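PDB 3SS6: acetyl-CoA acetyltransferase from Bacillus anthracis, which probably catalyses the thiolase reaction, the reversible condensation of two acetyl-CoA molecules to acetoacetyl-CoA and free CoA. Local coordinates for residues A11-P16 with Q200-T205; V30-P35 with D253-L258; Y196-I201 with F215-H220. All blocks are in the same frame, centred on the assembly; numbering follows the deposited sequence.

Contact 1 of 3, residues A11-P16 with Q200-T205; sequences AAVRSP and QIVPIT
Arg14 meets Gln200 and Ile201 with both its backbone and its side chain. Its N donates to Gln200 O at 2.9 Å, and its own O receives Val202 N at 2.8 Å with an N-H...O angle of 166°, so the peptide groups on both sides of Arg14 are paired with segment 200-205. Two CA-H groups lean on the same carbonyls: Val13 CA on Gln200 O, and Ile201 CA on Arg14 O. The guanidinium group is satisfied piece by piece. NE donates to Gln200 OE1 at 2.9 Å, close to the guanidinium plane, although the amide plane of Gln200 stands nearly perpendicular (87°). NH1 curls onto Ser15 O of the next residue and forms a salt bridge with Asp218 OD1, while NH2 holds water 1 weakly. That water donates to Gln200 OE1, which also bonds Ser362 of helix 352-370. Strand 7-19 lies in the middle of the mixed thiolase sheet, where the strands of the N-terminal half meet 275-284 of the C-terminal half; 200-205 touches it through a single bridge, Arg14 with Ile201, and then leaves for the hairpin begun at Ile204. Ile201 CG1 lies over the centre of one guanidinium face, 3.8 Å above it, and CG2, anti to the backbone N, packs on Pro16 CG. On the other flank Val202 CG2 touches Val13 CB at 3.7 Å. Ser15 CB rests on Ile204 CG1 at 3.8 Å, while Ser15 OG donates to Pro16 O at 2.8 Å from above the carbonyl plane and takes the N-H of Ser255.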
# COMPACT_ATOMS: atom_id res chain seq x y z
N ALA A 11 4.74 41.63 12.71
CA ALA A 11 3.44 40.98 12.56
C ALA A 11 3.54 39.60 13.15
O ALA A 11 4.63 39.01 13.17
CB ALA A 11 3.02 40.90 11.08
N ALA A 12 2.42 39.09 13.66
CA ALA A 12 2.39 37.77 14.26
C ALA A 12 0.97 37.24 14.13
O ALA A 12 0.06 37.73 14.79
CB ALA A 12 2.80 37.85 15.73
N VAL A 13 0.79 36.26 13.25
CA VAL A 13 -0.55 35.76 12.95
C VAL A 13 -0.56 34.24 12.87
O VAL A 13 0.49 33.61 12.74
CB VAL A 13 -1.09 36.34 11.63
CG1 VAL A 13 -1.39 37.83 11.79
CG2 VAL A 13 -0.12 36.09 10.48
N ARG A 14 -1.75 33.64 12.94
CA ARG A 14 -1.85 32.19 12.87
C ARG A 14 -3.18 31.77 12.29
O ARG A 14 -4.13 32.52 12.32
CB ARG A 14 -1.71 31.59 14.27
CG ARG A 14 -2.84 32.01 15.24
CD ARG A 14 -2.68 31.27 16.58
NE ARG A 14 -3.71 31.50 17.59
CZ ARG A 14 -4.85 30.80 17.69
NH1 ARG A 14 -5.16 29.85 16.79
NH2 ARG A 14 -5.69 31.04 18.69
N SER A 15 -3.24 30.55 11.76
CA SER A 15 -4.55 29.99 11.42
C SER A 15 -5.24 29.64 12.74
O SER A 15 -4.59 29.56 13.78
CB SER A 15 -4.37 28.71 10.59
OG SER A 15 -3.83 27.66 11.38
N PRO A 16 -6.57 29.41 12.69
CA PRO A 16 -7.14 28.72 13.85
C PRO A 16 -6.56 27.30 13.85
O PRO A 16 -6.05 26.84 12.82
CB PRO A 16 -8.65 28.68 13.54
CG PRO A 16 -8.85 29.50 12.28
CD PRO A 16 -7.51 29.50 11.57
N GLN A 200 -5.28 38.03 15.98
CA GLN A 200 -4.17 37.19 15.55
C GLN A 200 -4.55 36.08 14.57
O GLN A 200 -3.69 35.55 13.89
CB GLN A 200 -3.46 36.56 16.76
CG GLN A 200 -4.24 35.42 17.41
CD GLN A 200 -3.71 35.07 18.79
OE1 GLN A 200 -3.23 33.95 19.02
NE2 GLN A 200 -3.78 36.03 19.72
N ILE A 201 -5.84 35.75 14.49
CA ILE A 201 -6.28 34.62 13.67
C ILE A 201 -6.58 35.03 12.23
O ILE A 201 -7.24 36.05 11.99
CB ILE A 201 -7.50 33.89 14.28
CG1 ILE A 201 -7.06 33.04 15.48
CG2 ILE A 201 -8.18 32.99 13.24
CD1 ILE A 201 -8.21 32.41 16.26
N VAL A 202 -6.04 34.25 11.30
CA VAL A 202 -6.30 34.41 9.87
C VAL A 202 -7.23 33.28 9.45
O VAL A 202 -6.87 32.11 9.55
CB VAL A 202 -4.99 34.23 9.09
CG1 VAL A 202 -5.22 34.35 7.59
CG2 VAL A 202 -3.94 35.25 9.56
N PRO A 203 -8.43 33.62 8.97
CA PRO A 203 -9.35 32.55 8.57
C PRO A 203 -8.84 31.81 7.35
O PRO A 203 -8.22 32.40 6.47
CB PRO A 203 -10.64 33.30 8.24
CG PRO A 203 -10.21 34.70 7.96
CD PRO A 203 -9.05 34.95 8.88
N ILE A 204 -9.09 30.51 7.31
CA ILE A 204 -8.64 29.69 6.19
C ILE A 204 -9.87 29.29 5.39
O ILE A 204 -10.86 28.84 5.96
CB ILE A 204 -7.97 28.40 6.69
CG1 ILE A 204 -6.85 28.72 7.69
CG2 ILE A 204 -7.48 27.54 5.50
CD1 ILE A 204 -5.68 29.49 7.08
N THR A 205 -9.81 29.47 4.07
CA THR A 205 -10.92 29.04 3.21
C THR A 205 -10.54 27.70 2.61
O THR A 205 -9.54 27.59 1.91
CB THR A 205 -11.23 30.07 2.10
OG1 THR A 205 -11.67 31.30 2.69
CG2 THR A 205 -12.34 29.54 1.19
O HOH W 1 -3.72 31.98 20.89

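Contact 2 of 3, residues V30-P35 with D253-L258; sequences VELAVP and DGSAVL
A helix laid over the N-terminal part of the mixed sheet in the layered alpha-beta thiolase fold makes this contact: Leu32 and Ala33 of helix 29-43 meet Ser255 and its neighbours on strand 252-262. The short axes approach to 7.7 Å and run in broadly the same direction, crossing at -38°. One polar bond joins them. Ser255 OG donates to Leu32 O at 2.9 Å, coming in above the carbonyl plane (52° out of it) rather than on a lone pair. The hydroxyl sits between the backbone N and the carbonyl carbon of its own residue (chi1 60°), on a bond that points at the helix, and this brings it up to the carbonyl. The helix is kinked at Pro35, whose N cannot bond to the turn before. Leu32 points toward the strand. CD2 settles over the backbone, 3.4 Å from Gly254 N, where the glycine presents no side chain, and reaches towards Asp253 CB at 4.2 Å. CG and CD1 lie beside the serine hydroxyl, which is thus buried among hydrocarbon with the helix carbonyl as its acceptor. Ala33 adds its CA, 4.1 Å from Ser255 OG. Strand 252-262 lies between strands 7-19 and 112-120, bonded through its backbone to both. Farther along, Val257 meets Val36, Leu37 and Ala40 of the same helix, while Ala256 packs against helix 352-370.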
# COMPACT_ATOMS: atom_id res chain seq x y z
N VAL A 30 1.52 23.08 2.72
CA VAL A 30 1.71 24.28 1.90
C VAL A 30 0.41 25.08 1.81
O VAL A 30 0.42 26.30 1.97
CB VAL A 30 2.24 23.93 0.49
CG1 VAL A 30 2.09 25.13 -0.47
CG2 VAL A 30 3.71 23.49 0.58
N GLU A 31 -0.71 24.40 1.60
CA GLU A 31 -1.99 25.09 1.50
C GLU A 31 -2.34 25.84 2.77
O GLU A 31 -2.94 26.92 2.73
CB GLU A 31 -3.10 24.10 1.14
CG GLU A 31 -2.92 23.54 -0.26
CD GLU A 31 -3.88 22.42 -0.57
OE1 GLU A 31 -4.44 21.83 0.38
OE2 GLU A 31 -4.07 22.11 -1.76
N LEU A 32 -1.94 25.27 3.90
CA LEU A 32 -2.29 25.82 5.21
C LEU A 32 -1.38 27.01 5.54
O LEU A 32 -1.79 27.95 6.21
CB LEU A 32 -2.18 24.73 6.27
CG LEU A 32 -2.54 25.08 7.72
CD1 LEU A 32 -3.88 25.83 7.77
CD2 LEU A 32 -2.60 23.79 8.56
N ALA A 33 -0.15 26.96 5.03
CA ALA A 33 0.80 28.06 5.27
C ALA A 33 0.50 29.27 4.41
O ALA A 33 0.64 30.40 4.87
CB ALA A 33 2.24 27.59 5.01
N VAL A 34 0.08 29.04 3.17
CA VAL A 34 -0.08 30.13 2.20
C VAL A 34 -0.87 31.36 2.69
O VAL A 34 -0.36 32.46 2.66
CB VAL A 34 -0.63 29.61 0.85
CG1 VAL A 34 -1.21 30.76 0.04
CG2 VAL A 34 0.48 28.89 0.06
N PRO A 35 -2.12 31.17 3.16
CA PRO A 35 -2.90 32.37 3.51
C PRO A 35 -2.34 33.11 4.72
O PRO A 35 -2.53 34.33 4.84
CB PRO A 35 -4.30 31.82 3.82
CG PRO A 35 -4.09 30.35 4.09
CD PRO A 35 -2.91 29.93 3.27
N ASP A 253 -4.04 20.52 13.38
CA ASP A 253 -3.55 21.16 12.16
C ASP A 253 -3.47 22.66 12.37
O ASP A 253 -4.39 23.26 12.93
CB ASP A 253 -4.52 20.88 10.99
CG ASP A 253 -4.82 19.40 10.82
OD1 ASP A 253 -3.91 18.58 10.99
OD2 ASP A 253 -5.98 19.06 10.49
N GLY A 254 -2.40 23.29 11.91
CA GLY A 254 -2.34 24.75 12.05
C GLY A 254 -1.08 25.34 11.45
O GLY A 254 -0.11 24.63 11.25
N SER A 255 -1.10 26.64 11.17
CA SER A 255 0.12 27.34 10.79
C SER A 255 0.23 28.64 11.58
O SER A 255 -0.77 29.14 12.12
CB SER A 255 0.13 27.63 9.29
OG SER A 255 -0.98 28.45 8.92
N ALA A 256 1.44 29.17 11.66
CA ALA A 256 1.67 30.42 12.39
C ALA A 256 2.93 31.08 11.87
O ALA A 256 3.93 30.41 11.63
CB ALA A 256 1.78 30.15 13.89
N VAL A 257 2.89 32.40 11.69
CA VAL A 257 3.93 33.10 10.94
C VAL A 257 4.21 34.45 11.60
O VAL A 257 3.28 35.14 12.01
CB VAL A 257 3.44 33.35 9.48
CG1 VAL A 257 4.42 34.18 8.72
CG2 VAL A 257 3.22 32.01 8.75
N LEU A 258 5.49 34.81 11.72
CA LEU A 258 5.88 36.15 12.17
C LEU A 258 6.62 36.84 11.03
O LEU A 258 7.27 36.18 10.22
CB LEU A 258 6.82 36.07 13.37
CG LEU A 258 6.29 35.71 14.76
CD1 LEU A 258 5.64 34.33 14.75
CD2 LEU A 258 7.46 35.76 15.71

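Contact 3 of 3, residues Y196-I201 with F215-H220; sequences YFDDQI and FSKDEH
Phe197 comes first along 196-201 to touch Asp218. Its CD2 lies 3.6 Å from Asp218 OD2, an oblique approach in which ring and carboxylate planes stand 78° apart. The same ring takes part in a cation-pi contact with Arg14, so it lies beside both members of the Arg14-Asp218 salt bridge. Asp198, next in line, turns its carboxylate towards Lys217. OD1 and NZ remain 4.0 Å apart, beyond a salt bridge, but water 2 spans them: it donates to Asp198 OD1 at 2.8 Å and accepts from Lys217 NZ at 2.6 Å. The lysine leaves its backbone pointing away from segment 196-201 and comes back through bends at chi2 and chi3 (-73° and -71°), which carry the ammonium group round to the water. Weak bonds from Gln200 N and Ile201 N to Phe197 O close the turn and bring Ile201 round to face 215-220. CG2 of Ile201 packs on Ser216 O at 3.5 Å, while CD1 reaches Asp218 OD2 at 3.8 Å. The two segments flank the hairpin of strands 204-207 and 212-215. Phe197 CD2 and Ile201 CD1 lie against Asp218 OD2, which also has a hydrogen bond outside the two segments, while OD1 is held by Arg14 and Ile17 N; that pairing would favour the charged form, whereas the outer Asp198-Lys217 attraction is probably softened by the water between them.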
# COMPACT_ATOMS: atom_id res chain seq x y z
N TYR A 196 -10.15 37.61 22.47
CA TYR A 196 -8.71 37.81 22.62
C TYR A 196 -7.90 37.37 21.39
O TYR A 196 -6.82 37.92 21.11
CB TYR A 196 -8.16 37.04 23.84
CG TYR A 196 -8.64 37.52 25.19
CD1 TYR A 196 -9.33 38.72 25.34
CD2 TYR A 196 -8.37 36.77 26.33
CE1 TYR A 196 -9.76 39.14 26.59
CE2 TYR A 196 -8.80 37.19 27.57
CZ TYR A 196 -9.48 38.37 27.70
OH TYR A 196 -9.90 38.78 28.95
N PHE A 197 -8.41 36.39 20.66
CA PHE A 197 -7.66 35.82 19.53
C PHE A 197 -8.12 36.40 18.19
O PHE A 197 -7.60 36.04 17.14
CB PHE A 197 -7.84 34.30 19.45
CG PHE A 197 -7.35 33.54 20.67
CD1 PHE A 197 -6.33 34.05 21.47
CD2 PHE A 197 -7.91 32.32 21.00
CE1 PHE A 197 -5.89 33.32 22.58
CE2 PHE A 197 -7.47 31.60 22.09
CZ PHE A 197 -6.46 32.10 22.89
N ASP A 198 -9.11 37.29 18.22
CA ASP A 198 -9.68 37.81 16.98
C ASP A 198 -8.62 38.41 16.05
O ASP A 198 -8.61 38.13 14.85
CB ASP A 198 -10.70 38.91 17.31
CG ASP A 198 -12.00 38.35 17.83
OD1 ASP A 198 -12.11 37.13 18.02
OD2 ASP A 198 -12.93 39.16 18.07
N ASP A 199 -7.74 39.24 16.60
CA ASP A 199 -6.74 39.95 15.80
C ASP A 199 -5.69 39.02 15.20
O ASP A 199 -5.25 39.21 14.06
CB ASP A 199 -6.02 41.01 16.65
CG ASP A 199 -6.92 42.17 17.03
OD1 ASP A 199 -7.83 42.51 16.25
OD2 ASP A 199 -6.70 42.75 18.12
N GLN A 200 -5.28 38.03 15.98
CA GLN A 200 -4.17 37.19 15.55
C GLN A 200 -4.55 36.08 14.57
O GLN A 200 -3.69 35.55 13.89
CB GLN A 200 -3.46 36.56 16.76
CG GLN A 200 -4.24 35.42 17.41
CD GLN A 200 -3.71 35.07 18.79
OE1 GLN A 200 -3.23 33.95 19.02
NE2 GLN A 200 -3.78 36.03 19.72
N ILE A 201 -5.84 35.75 14.49
CA ILE A 201 -6.28 34.62 13.67
C ILE A 201 -6.58 35.03 12.23
O ILE A 201 -7.24 36.05 11.99
CB ILE A 201 -7.50 33.89 14.28
CG1 ILE A 201 -7.06 33.04 15.48
CG2 ILE A 201 -8.18 32.99 13.24
CD1 ILE A 201 -8.21 32.41 16.26
N PHE A 215 -12.95 28.65 7.81
CA PHE A 215 -12.58 28.18 9.14
C PHE A 215 -11.90 29.32 9.89
O PHE A 215 -10.81 29.76 9.50
CB PHE A 215 -11.60 27.01 8.96
CG PHE A 215 -11.08 26.44 10.24
CD1 PHE A 215 -11.94 26.01 11.24
CD2 PHE A 215 -9.71 26.29 10.43
CE1 PHE A 215 -11.45 25.46 12.42
CE2 PHE A 215 -9.21 25.74 11.59
CZ PHE A 215 -10.08 25.33 12.60
N SER A 216 -12.53 29.79 10.97
CA SER A 216 -12.07 31.01 11.61
C SER A 216 -11.91 30.90 13.13
O SER A 216 -11.43 31.85 13.75
CB SER A 216 -13.01 32.18 11.25
OG SER A 216 -14.31 31.95 11.76
N LYS A 217 -12.30 29.77 13.71
CA LYS A 217 -12.24 29.60 15.16
C LYS A 217 -11.59 28.27 15.56
O LYS A 217 -11.87 27.23 14.97
CB LYS A 217 -13.65 29.66 15.77
CG LYS A 217 -14.49 30.83 15.27
CD LYS A 217 -14.02 32.16 15.83
CE LYS A 217 -14.36 32.27 17.32
NZ LYS A 217 -14.12 33.63 17.88
N ASP A 218 -10.74 28.33 16.58
CA ASP A 218 -10.08 27.14 17.12
C ASP A 218 -11.13 26.10 17.48
O ASP A 218 -12.13 26.41 18.15
CB ASP A 218 -9.28 27.52 18.37
CG ASP A 218 -8.14 28.48 18.07
OD1 ASP A 218 -7.31 28.17 17.18
OD2 ASP A 218 -8.07 29.55 18.73
N GLU A 219 -10.94 24.85 17.06
CA GLU A 219 -12.01 23.89 17.26
C GLU A 219 -11.71 22.81 18.30
O GLU A 219 -12.59 21.99 18.60
CB GLU A 219 -12.54 23.32 15.93
CG GLU A 219 -11.51 22.58 15.15
CD GLU A 219 -12.04 21.91 13.87
OE1 GLU A 219 -13.24 21.96 13.53
OE2 GLU A 219 -11.21 21.30 13.19
N HIS A 220 -10.51 22.84 18.88
CA HIS A 220 -10.17 21.83 19.89
C HIS A 220 -10.81 22.07 21.27
O HIS A 220 -11.16 21.12 21.95
CB HIS A 220 -8.64 21.67 20.05
CG HIS A 220 -8.24 20.35 20.63
ND1 HIS A 220 -8.14 19.21 19.87
CD2 HIS A 220 -7.94 19.99 21.90
CE1 HIS A 220 -7.78 18.20 20.64
NE2 HIS A 220 -7.65 18.64 21.88
O HOH W 2 -14.68 36.17 17.75

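Contacts 1 and 2 are buried and meet in the central sheet, where strands 7-19 and 252-262 are neighbours: Ser15 N lies 2.9 Å from Ser255 O, probably a hydrogen bond. Contact 1 adds the loop segment 200-205 to strand 7-19 by backbone pairing and a buried arginine network, whereas contact 2 lays helix 29-43 on strand 252-262 through a leucine and one serine hydroxyl. Contact 3 is partly exposed and joins two loops without direct polar bonds between them. It shares Gln200 and Ile201 with contact 1, and the Arg14-Asp218 salt bridge ties the two together. Contacts 2 and 3 do not touch, their nearest atoms being about 6 Å apart.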